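Local atomic coordinates of carbohydrate oxidase (Microdochium nivale, PDB entry 3RJA), a protein that oxidises the C1 hydroxyl of mono-, oligo- and polysaccharides to the lactone, using FAD and reducing molecular oxygen to hydrogen peroxide. Residues K322-K327 with N411-A416; D339-V344 with R351-Q356. One frame throughout, in Å; residues are numbered along the deposited sequence.

Contact 1 of 2, residues K322-K327 with N411-A416; sequences KSLTLK and NSVTKA
Leu324 and Thr414 mark the closest backbone approach between strand 318-326 and residues 411-416, with their CA atoms 8.8 Å apart. This is helix-on-sheet packing in the large antiparallel sheet of the substrate-binding region, and it illustrates how strand alternation builds such a layer. Leu324 and Leu326 point to the helix, whereas Ser323 and Thr325 in between belong to the other face of the sheet. No hydrogen bond crosses; the contact is wholly apolar. Leu324 meets two residues by dividing its methyls between them. Its side chain and that of Val413 run past each other in opposite directions, bringing Leu324 CD1 within 3.7 Å of Val413 CB, while Leu324 CD2 meets Thr414 CG2 at 3.7 Å. With OG1 between the backbone N and the carbonyl carbon (chi1 61°), Thr414 turns CG2 to the leucine, while OG1 makes a weak hydrogen bond to Val410 O. Trp422 of the neighbouring edge strand touches both leucines and Thr414, and Phe337 of helix 332-345 adjoins Val413. Nearby, Lys322 NZ forms salt bridges to Asp407 of helix 403-414 and to Asp430. Beyond Leu324, Leu326 and Val413 meet end-on, Leu326 CD2 lying 3.9 Å from Val413 CG1.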
ATOM      1  N   LYS A 322       9.543  -1.676  -7.436  1.00 11.36           N
ATOM      2  CA  LYS A 322       9.841  -2.968  -6.851  1.00 11.23           C
ATOM      3  C   LYS A 322       9.849  -2.789  -5.350  1.00 11.26           C
ATOM      4  O   LYS A 322       9.884  -1.660  -4.869  1.00 10.55           O
ATOM      5  CB  LYS A 322      11.203  -3.490  -7.326  1.00 11.23           C
ATOM      6  CG  LYS A 322      11.258  -3.903  -8.796  1.00 10.97           C
ATOM      7  CD  LYS A 322      12.588  -4.668  -9.160  1.00 10.88           C
ATOM      8  CE  LYS A 322      12.531  -6.189  -8.876  1.00 10.62           C
ATOM      9  NZ  LYS A 322      11.725  -6.869  -9.965  1.00 10.47           N
ATOM     10  N   SER A 323       9.872  -3.895  -4.612  1.00 12.09           N
ATOM     11  CA  SER A 323       9.910  -3.820  -3.159  1.00 13.09           C
ATOM     12  C   SER A 323      10.732  -4.951  -2.550  1.00 12.95           C
ATOM     13  O   SER A 323      11.071  -5.915  -3.222  1.00 11.35           O
ATOM     14  CB  SER A 323       8.479  -3.840  -2.563  1.00 13.71           C
ATOM     15  OG  SER A 323       7.915  -5.160  -2.602  1.00 15.14           O
ATOM     16  N   LEU A 324      11.022  -4.797  -1.256  1.00 13.10           N
ATOM     17  CA  LEU A 324      11.611  -5.826  -0.403  1.00 12.65           C
ATOM     18  C   LEU A 324      11.134  -5.597   1.004  1.00 13.00           C
ATOM     19  O   LEU A 324      10.985  -4.438   1.439  1.00 12.84           O
ATOM     20  CB  LEU A 324      13.144  -5.756  -0.409  1.00 12.24           C
ATOM     21  CG  LEU A 324      13.844  -6.337  -1.649  1.00 13.06           C
ATOM     22  CD1 LEU A 324      15.364  -6.076  -1.589  1.00 12.23           C
ATOM     23  CD2 LEU A 324      13.525  -7.847  -1.811  1.00 12.40           C
ATOM     24  N   THR A 325      10.900  -6.701   1.716  1.00 12.73           N
ATOM     25  CA  THR A 325      10.731  -6.653   3.150  1.00 12.79           C
ATOM     26  C   THR A 325      11.890  -7.527   3.698  1.00 12.81           C
ATOM     27  O   THR A 325      12.129  -8.605   3.198  1.00 13.23           O
ATOM     28  CB  THR A 325       9.313  -7.140   3.592  1.00 13.50           C
ATOM     29  OG1 THR A 325       9.114  -8.529   3.232  1.00 13.25           O
ATOM     30  CG2 THR A 325       8.186  -6.286   2.918  1.00 12.64           C
ATOM     31  N   LEU A 326      12.623  -7.049   4.700  1.00 12.67           N
ATOM     32  CA  LEU A 326      13.793  -7.803   5.185  1.00 12.44           C
ATOM     33  C   LEU A 326      13.788  -7.944   6.676  1.00 13.24           C
ATOM     34  O   LEU A 326      13.451  -6.985   7.380  1.00 11.46           O
ATOM     35  CB  LEU A 326      15.098  -7.100   4.806  1.00 11.76           C
ATOM     36  CG  LEU A 326      15.288  -6.556   3.384  1.00 12.10           C
ATOM     37  CD1 LEU A 326      16.562  -5.662   3.383  1.00 12.28           C
ATOM     38  CD2 LEU A 326      15.382  -7.699   2.347  1.00 11.09           C
ATOM     39  N   LYS A 327      14.202  -9.127   7.158  1.00 13.67           N
ATOM     40  CA  LYS A 327      14.469  -9.285   8.585  1.00 15.50           C
ATOM     41  C   LYS A 327      15.570  -8.327   9.019  1.00 14.42           C
ATOM     42  O   LYS A 327      15.492  -7.734  10.086  1.00 16.11           O
ATOM     43  CB  LYS A 327      14.874 -10.729   8.930  1.00 15.23           C
ATOM     44  CG  LYS A 327      13.779 -11.716   8.624  1.00 17.85           C
ATOM     45  CD  LYS A 327      14.042 -13.095   9.252  1.00 19.44           C
ATOM     46  CE  LYS A 327      12.868 -13.993   8.962  1.00 20.62           C
ATOM     47  NZ  LYS A 327      13.277 -15.447   8.974  1.00 22.39           N
ATOM     48  N   ASN A 411      18.272  -7.368  -6.727  1.00 18.77           N
ATOM     49  CA  ASN A 411      19.126  -8.550  -6.803  1.00 19.64           C
ATOM     50  C   ASN A 411      20.374  -8.359  -5.932  1.00 18.47           C
ATOM     51  O   ASN A 411      20.842  -9.304  -5.281  1.00 16.18           O
ATOM     52  CB  ASN A 411      19.511  -8.849  -8.260  1.00 21.65           C
ATOM     53  CG  ASN A 411      20.694  -9.806  -8.366  1.00 29.62           C
ATOM     54  OD1 ASN A 411      20.540 -11.023  -8.209  1.00 30.92           O
ATOM     55  ND2 ASN A 411      21.894  -9.254  -8.627  1.00 33.63           N
ATOM     56  N   SER A 412      20.886  -7.125  -5.903  1.00 19.10           N
ATOM     57  CA  SER A 412      22.044  -6.817  -5.050  1.00 19.06           C
ATOM     58  C   SER A 412      21.787  -7.235  -3.601  1.00 19.41           C
ATOM     59  O   SER A 412      22.704  -7.718  -2.942  1.00 19.93           O
ATOM     60  CB  SER A 412      22.477  -5.343  -5.151  1.00 16.33           C
ATOM     61  OG  SER A 412      21.794  -4.528  -4.215  1.00 18.05           O
ATOM     62  N   VAL A 413      20.544  -7.078  -3.115  1.00 17.74           N
ATOM     63  CA  VAL A 413      20.204  -7.464  -1.742  1.00 15.67           C
ATOM     64  C   VAL A 413      19.882  -8.957  -1.633  1.00 16.83           C
ATOM     65  O   VAL A 413      20.382  -9.637  -0.729  1.00 16.61           O
ATOM     66  CB  VAL A 413      19.032  -6.599  -1.145  1.00 15.96           C
ATOM     67  CG1 VAL A 413      18.571  -7.123   0.222  1.00 14.79           C
ATOM     68  CG2 VAL A 413      19.430  -5.156  -1.022  1.00 15.68           C
ATOM     69  N   THR A 414      19.075  -9.482  -2.559  1.00 17.83           N
ATOM     70  CA  THR A 414      18.549 -10.852  -2.411  1.00 18.02           C
ATOM     71  C   THR A 414      19.606 -11.922  -2.598  1.00 21.53           C
ATOM     72  O   THR A 414      19.549 -12.985  -1.937  1.00 21.00           O
ATOM     73  CB  THR A 414      17.304 -11.161  -3.301  1.00 16.62           C
ATOM     74  OG1 THR A 414      17.620 -11.030  -4.691  1.00 18.36           O
ATOM     75  CG2 THR A 414      16.131 -10.228  -2.951  1.00 17.11           C
ATOM     76  N   LYS A 415      20.570 -11.648  -3.483  1.00 21.33           N
ATOM     77  CA  LYS A 415      21.650 -12.590  -3.676  1.00 22.81           C
ATOM     78  C   LYS A 415      22.401 -12.797  -2.349  1.00 23.01           C
ATOM     79  O   LYS A 415      22.995 -13.845  -2.153  1.00 22.98           O
ATOM     80  CB  LYS A 415      22.588 -12.165  -4.816  1.00 23.15           C
ATOM     81  CG  LYS A 415      23.564 -11.024  -4.483  1.00 23.25           C
ATOM     82  CD  LYS A 415      24.393 -10.664  -5.703  1.00 24.04           C
ATOM     83  CE  LYS A 415      25.564  -9.777  -5.292  1.00 29.07           C
ATOM     84  NZ  LYS A 415      26.260  -9.108  -6.445  1.00 29.58           N
ATOM     85  N   ALA A 416      22.317 -11.831  -1.420  1.00 20.97           N
ATOM     86  CA  ALA A 416      23.064 -11.932  -0.149  1.00 21.08           C
ATOM     87  C   ALA A 416      22.297 -12.616   0.983  1.00 21.36           C
ATOM     88  O   ALA A 416      22.811 -12.754   2.101  1.00 21.83           O
ATOM     89  CB  ALA A 416      23.535 -10.585   0.296  1.00 19.91           C
TER

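Contact 2 of 2, residues D339-V344 with R351-Q356. With ABL ((2R,3R,4R,5R)-4,5-dihydroxy-2-(hydroxymethyl)-6-oxopiperidin-3-yl beta-D-glucopyranoside), chain G.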
ATOM      1  N   ASP A 339      27.065  -0.539  -2.717  1.00 17.77           N
ATOM      2  CA  ASP A 339      27.879  -0.637  -3.949  1.00 18.86           C
ATOM      3  C   ASP A 339      27.072  -0.165  -5.178  1.00 20.36           C
ATOM      4  O   ASP A 339      27.514   0.714  -5.931  1.00 18.03           O
ATOM      5  CB  ASP A 339      28.396  -2.073  -4.149  1.00 17.48           C
ATOM      6  CG  ASP A 339      29.657  -2.383  -3.310  1.00 20.03           C
ATOM      7  OD1 ASP A 339      30.311  -1.464  -2.772  1.00 18.28           O
ATOM      8  OD2 ASP A 339      30.002  -3.567  -3.195  1.00 21.36           O
ATOM      9  N   TYR A 340      25.864  -0.729  -5.333  1.00 19.21           N
ATOM     10  CA  TYR A 340      24.957  -0.393  -6.429  1.00 17.91           C
ATOM     11  C   TYR A 340      24.489   1.053  -6.334  1.00 17.35           C
ATOM     12  O   TYR A 340      24.457   1.769  -7.319  1.00 16.71           O
ATOM     13  CB  TYR A 340      23.745  -1.340  -6.358  1.00 18.57           C
ATOM     14  CG  TYR A 340      22.975  -1.501  -7.653  1.00 16.71           C
ATOM     15  CD1 TYR A 340      21.930  -0.641  -7.985  1.00 17.94           C
ATOM     16  CD2 TYR A 340      23.295  -2.526  -8.543  1.00 16.59           C
ATOM     17  CE1 TYR A 340      21.213  -0.804  -9.190  1.00 17.11           C
ATOM     18  CE2 TYR A 340      22.586  -2.715  -9.720  1.00 17.38           C
ATOM     19  CZ  TYR A 340      21.544  -1.848 -10.036  1.00 17.75           C
ATOM     20  OH  TYR A 340      20.860  -2.028 -11.215  1.00 19.30           O
ATOM     21  N   TYR A 341      24.129   1.479  -5.127  1.00 17.30           N
ATOM     22  CA  TYR A 341      23.718   2.864  -4.857  1.00 17.06           C
ATOM     23  C   TYR A 341      24.703   3.834  -5.525  1.00 19.35           C
ATOM     24  O   TYR A 341      24.294   4.723  -6.301  1.00 18.55           O
ATOM     25  CB  TYR A 341      23.751   3.074  -3.344  1.00 13.97           C
ATOM     26  CG  TYR A 341      23.100   4.299  -2.771  1.00 13.80           C
ATOM     27  CD1 TYR A 341      22.619   5.355  -3.580  1.00 12.53           C
ATOM     28  CD2 TYR A 341      22.964   4.415  -1.381  1.00 12.24           C
ATOM     29  CE1 TYR A 341      22.017   6.491  -3.002  1.00 12.92           C
ATOM     30  CE2 TYR A 341      22.382   5.536  -0.810  1.00 13.06           C
ATOM     31  CZ  TYR A 341      21.909   6.568  -1.608  1.00 12.61           C
ATOM     32  OH  TYR A 341      21.293   7.635  -0.985  1.00 12.78           O
ATOM     33  N   PHE A 342      25.992   3.654  -5.213  1.00 18.46           N
ATOM     34  CA  PHE A 342      27.043   4.596  -5.645  1.00 20.42           C
ATOM     35  C   PHE A 342      27.582   4.346  -7.054  1.00 18.43           C
ATOM     36  O   PHE A 342      27.808   5.303  -7.784  1.00 15.87           O
ATOM     37  CB  PHE A 342      28.184   4.714  -4.607  1.00 19.34           C
ATOM     38  CG  PHE A 342      27.813   5.549  -3.414  1.00 20.21           C
ATOM     39  CD1 PHE A 342      27.091   4.988  -2.351  1.00 20.93           C
ATOM     40  CD2 PHE A 342      28.135   6.901  -3.363  1.00 20.69           C
ATOM     41  CE1 PHE A 342      26.704   5.763  -1.252  1.00 21.16           C
ATOM     42  CE2 PHE A 342      27.752   7.694  -2.256  1.00 21.35           C
ATOM     43  CZ  PHE A 342      27.044   7.117  -1.198  1.00 20.09           C
ATOM     44  N   ASP A 343      27.775   3.081  -7.426  1.00 17.70           N
ATOM     45  CA  ASP A 343      28.341   2.746  -8.740  1.00 20.22           C
ATOM     46  C   ASP A 343      27.314   2.715  -9.892  1.00 20.54           C
ATOM     47  O   ASP A 343      27.685   2.934 -11.052  1.00 19.06           O
ATOM     48  CB  ASP A 343      29.087   1.411  -8.693  1.00 19.92           C
ATOM     49  CG  ASP A 343      30.159   1.378  -7.594  1.00 22.53           C
ATOM     50  OD1 ASP A 343      30.599   2.460  -7.140  1.00 22.85           O
ATOM     51  OD2 ASP A 343      30.539   0.272  -7.176  1.00 21.36           O
ATOM     52  N   VAL A 344      26.041   2.441  -9.571  1.00 19.89           N
ATOM     53  CA  VAL A 344      24.961   2.429 -10.593  1.00 18.66           C
ATOM     54  C   VAL A 344      23.923   3.548 -10.376  1.00 19.66           C
ATOM     55  O   VAL A 344      23.846   4.511 -11.159  1.00 19.74           O
ATOM     56  CB  VAL A 344      24.279   1.031 -10.701  1.00 18.13           C
ATOM     57  CG1 VAL A 344      23.240   1.030 -11.824  1.00 17.26           C
ATOM     58  CG2 VAL A 344      25.345  -0.093 -10.963  1.00 17.96           C
ATOM     59  N   ARG A 351      16.223   9.688 -15.728  1.00 17.33           N
ATOM     60  CA  ARG A 351      14.870   9.828 -15.185  1.00 17.44           C
ATOM     61  C   ARG A 351      14.895   9.969 -13.643  1.00 16.46           C
ATOM     62  O   ARG A 351      15.932   9.752 -13.030  1.00 17.14           O
ATOM     63  CB  ARG A 351      13.987   8.650 -15.645  1.00 14.29           C
ATOM     64  CG  ARG A 351      14.268   7.355 -14.904  1.00 13.03           C
ATOM     65  CD  ARG A 351      15.548   6.699 -15.373  1.00 12.18           C
ATOM     66  NE  ARG A 351      15.496   5.271 -15.104  1.00 12.24           N
ATOM     67  CZ  ARG A 351      16.292   4.368 -15.655  1.00 13.02           C
ATOM     68  NH1 ARG A 351      16.136   3.100 -15.324  1.00 11.19           N
ATOM     69  NH2 ARG A 351      17.234   4.735 -16.557  1.00 12.55           N
ATOM     70  N   PHE A 352      13.767  10.345 -13.048  1.00 15.35           N
ATOM     71  CA  PHE A 352      13.645  10.407 -11.587  1.00 16.72           C
ATOM     72  C   PHE A 352      13.577   8.989 -10.977  1.00 17.32           C
ATOM     73  O   PHE A 352      12.919   8.086 -11.525  1.00 18.05           O
ATOM     74  CB  PHE A 352      12.395  11.192 -11.220  1.00 16.38           C
ATOM     75  CG  PHE A 352      12.136  11.282  -9.751  1.00 16.26           C
ATOM     76  CD1 PHE A 352      13.031  11.924  -8.909  1.00 16.61           C
ATOM     77  CD2 PHE A 352      10.975  10.716  -9.199  1.00 17.40           C
ATOM     78  CE1 PHE A 352      12.793  12.001  -7.536  1.00 17.68           C
ATOM     79  CE2 PHE A 352      10.712  10.790  -7.817  1.00 16.73           C
ATOM     80  CZ  PHE A 352      11.622  11.438  -6.987  1.00 17.10           C
ATOM     81  N   TRP A 353      14.280   8.781  -9.872  1.00 15.80           N
ATOM     82  CA  TRP A 353      14.144   7.536  -9.123  1.00 15.97           C
ATOM     83  C   TRP A 353      14.272   7.865  -7.649  1.00 17.02           C
ATOM     84  O   TRP A 353      14.880   8.882  -7.298  1.00 16.81           O
ATOM     85  CB  TRP A 353      15.162   6.453  -9.546  1.00 14.59           C
ATOM     86  CG  TRP A 353      16.627   6.821  -9.334  1.00 15.79           C
ATOM     87  CD1 TRP A 353      17.518   7.267 -10.298  1.00 16.14           C
ATOM     88  CD2 TRP A 353      17.377   6.764  -8.103  1.00 15.67           C
ATOM     89  NE1 TRP A 353      18.751   7.500  -9.734  1.00 16.01           N
ATOM     90  CE2 TRP A 353      18.699   7.215  -8.393  1.00 16.25           C
ATOM     91  CE3 TRP A 353      17.060   6.395  -6.782  1.00 16.05           C
ATOM     92  CZ2 TRP A 353      19.715   7.279  -7.408  1.00 15.64           C
ATOM     93  CZ3 TRP A 353      18.056   6.480  -5.799  1.00 16.26           C
ATOM     94  CH2 TRP A 353      19.369   6.934  -6.117  1.00 16.02           C
ATOM     95  N   PHE A 354      13.701   7.000  -6.803  1.00 14.58           N
ATOM     96  CA  PHE A 354      13.946   7.029  -5.372  1.00 13.72           C
ATOM     97  C   PHE A 354      13.942   5.620  -4.746  1.00 13.43           C
ATOM     98  O   PHE A 354      13.452   4.653  -5.351  1.00 13.14           O
ATOM     99  CB  PHE A 354      12.975   7.982  -4.662  1.00 12.33           C
ATOM    100  CG  PHE A 354      11.551   7.487  -4.606  1.00 14.33           C
ATOM    101  CD1 PHE A 354      11.175   6.509  -3.688  1.00 13.94           C
ATOM    102  CD2 PHE A 354      10.571   8.035  -5.457  1.00 15.02           C
ATOM    103  CE1 PHE A 354       9.838   6.063  -3.616  1.00 14.99           C
ATOM    104  CE2 PHE A 354       9.243   7.611  -5.397  1.00 15.51           C
ATOM    105  CZ  PHE A 354       8.874   6.614  -4.471  1.00 16.54           C
ATOM    106  N   TYR A 355      14.521   5.510  -3.552  1.00 13.36           N
ATOM    107  CA  TYR A 355      14.220   4.381  -2.658  1.00 13.62           C
ATOM    108  C   TYR A 355      13.711   4.977  -1.340  1.00 13.88           C
ATOM    109  O   TYR A 355      14.012   6.120  -1.003  1.00 15.17           O
ATOM    110  CB  TYR A 355      15.448   3.493  -2.405  1.00 12.75           C
ATOM    111  CG  TYR A 355      16.532   4.202  -1.618  1.00 13.98           C
ATOM    112  CD1 TYR A 355      16.463   4.290  -0.231  1.00 13.88           C
ATOM    113  CD2 TYR A 355      17.629   4.802  -2.273  1.00 13.89           C
ATOM    114  CE1 TYR A 355      17.446   4.936   0.491  1.00 14.95           C
ATOM    115  CE2 TYR A 355      18.625   5.453  -1.562  1.00 14.12           C
ATOM    116  CZ  TYR A 355      18.521   5.516  -0.177  1.00 15.26           C
ATOM    117  OH  TYR A 355      19.471   6.164   0.563  1.00 16.16           O
ATOM    118  N   GLN A 356      12.934   4.195  -0.604  1.00 14.23           N
ATOM    119  CA  GLN A 356      12.563   4.504   0.775  1.00 13.23           C
ATOM    120  C   GLN A 356      12.845   3.277   1.596  1.00 13.45           C
ATOM    121  O   GLN A 356      12.421   2.171   1.232  1.00 15.36           O
ATOM    122  CB  GLN A 356      11.085   4.894   0.889  1.00 12.54           C
ATOM    123  CG  GLN A 356      10.756   6.123   0.078  1.00 13.32           C
ATOM    124  CD  GLN A 356       9.288   6.414  -0.040  1.00 14.43           C
ATOM    125  OE1 GLN A 356       8.867   7.580  -0.052  1.00 15.86           O
ATOM    126  NE2 GLN A 356       8.494   5.369  -0.148  1.00 16.07           N
TER
HETATM  127  C1A ABL G 604       4.537   5.556  -1.932  1.00 42.43           C
HETATM  128  O1A ABL G 604       4.196   4.472  -1.406  1.00 45.61           O
HETATM  129  C2A ABL G 604       5.327   6.611  -1.129  1.00 42.65           C
HETATM  130  O2A ABL G 604       4.885   6.539   0.225  1.00 39.75           O
HETATM  131  C3A ABL G 604       5.171   8.051  -1.680  1.00 38.30           C
HETATM  132  O3A ABL G 604       6.201   8.854  -1.050  1.00 38.64           O
HETATM  133  C4A ABL G 604       5.417   8.049  -3.176  1.00 40.88           C
HETATM  134  O1  ABL G 604       5.329   9.384  -3.735  1.00 43.18           O
HETATM  135  C5A ABL G 604       4.335   7.152  -3.872  1.00 40.31           C
HETATM  136  N5  ABL G 604       4.233   5.817  -3.226  1.00 39.74           N
HETATM  137  C6A ABL G 604       4.659   6.876  -5.364  1.00 39.00           C
HETATM  138  O6A ABL G 604       3.491   6.611  -6.163  1.00 35.72           O
HETATM  139  C1  ABL G 604       6.552  10.134  -3.990  1.00 45.15           C
HETATM  140  C2  ABL G 604       6.318  11.186  -5.103  1.00 46.58           C
HETATM  141  O2  ABL G 604       5.893  10.506  -6.289  1.00 51.76           O
HETATM  142  C3  ABL G 604       7.612  11.979  -5.330  1.00 48.71           C
HETATM  143  O3  ABL G 604       7.441  12.979  -6.334  1.00 50.06           O
HETATM  144  C4  ABL G 604       8.081  12.584  -3.967  1.00 46.14           C
HETATM  145  O4  ABL G 604       9.270  13.348  -4.104  1.00 48.59           O
HETATM  146  C5  ABL G 604       8.294  11.461  -2.946  1.00 44.99           C
HETATM  147  O5  ABL G 604       7.047  10.738  -2.804  1.00 45.16           O
HETATM  148  C6  ABL G 604       8.801  11.980  -1.595  1.00 40.74           C
HETATM  149  O6  ABL G 604       8.009  12.975  -1.031  1.00 36.37           O
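The phenol ring of Tyr341 is sandwiched: the edge of Tyr355 comes against one face, and Phe342 CE1 lies over the other, offset toward the rim. Tyr341 and Tyr355 form a T-shaped pair, with centroids 5.2 Å apart and planes at 86°, and Tyr355 CE2 approaches Tyr341 CZ to 3.5 Å. Tyr341 CG is anti to the backbone N (chi1 -167°), which carries the ring out from the helix to the strand. There Tyr341 CE1 also reaches the edge of the Trp353 indole, 4.1 Å from Trp353 CH2. The two phenols are joined at their hydroxyls as well, Tyr355 OH donating to Tyr341 OH at 2.8 Å, with the acceptor oxygen in the plane of the Tyr355 ring. Tyr341 OH is in turn hydrogen-bonded to Asp251 OD2, and this short polar chain would fix the rotation of both buried side chains.

Trp353 and Tyr355 turn to the helix; Phe352, Phe354 and Gln356 face the bound sugar. Phe354, stacked on Tyr389, lies obliquely alongside the glycosidic link of the analogue: Phe354 CE2 is 3.9 Å from ABL C1 and CZ 4.0 Å from ABL C4A. Gln356 lies beside the lactam ring. The strand has a buried aromatic cluster on one face and the sugar pocket on the other. It runs between strands 245-251 and 384-392, while helix 332-345 packs on the aromatic side next to helices 223-239 and 403-414.

Contacts 1 and 2 join two helices to one antiparallel sheet, their centres 14 Å apart and their nearest atoms about 4 Å apart without touching. Along the chain, strand 318-326 leads to helix 332-345 and then strand 352-359, a beta-alpha-beta crossover whose parallel strands are separated by strand 384-392; helix 403-414 follows, so both segments of contact 2 fall between those of contact 1. Helices 332-345 and 403-414 pack side by side on one face of the sheet, where Trp409 of the second stacks on Tyr340 of the first. Trp409 also meets a residue of strand 352-359, Trp353, edge-to-face. The opposite face of the shared sheet lines the sugar pocket.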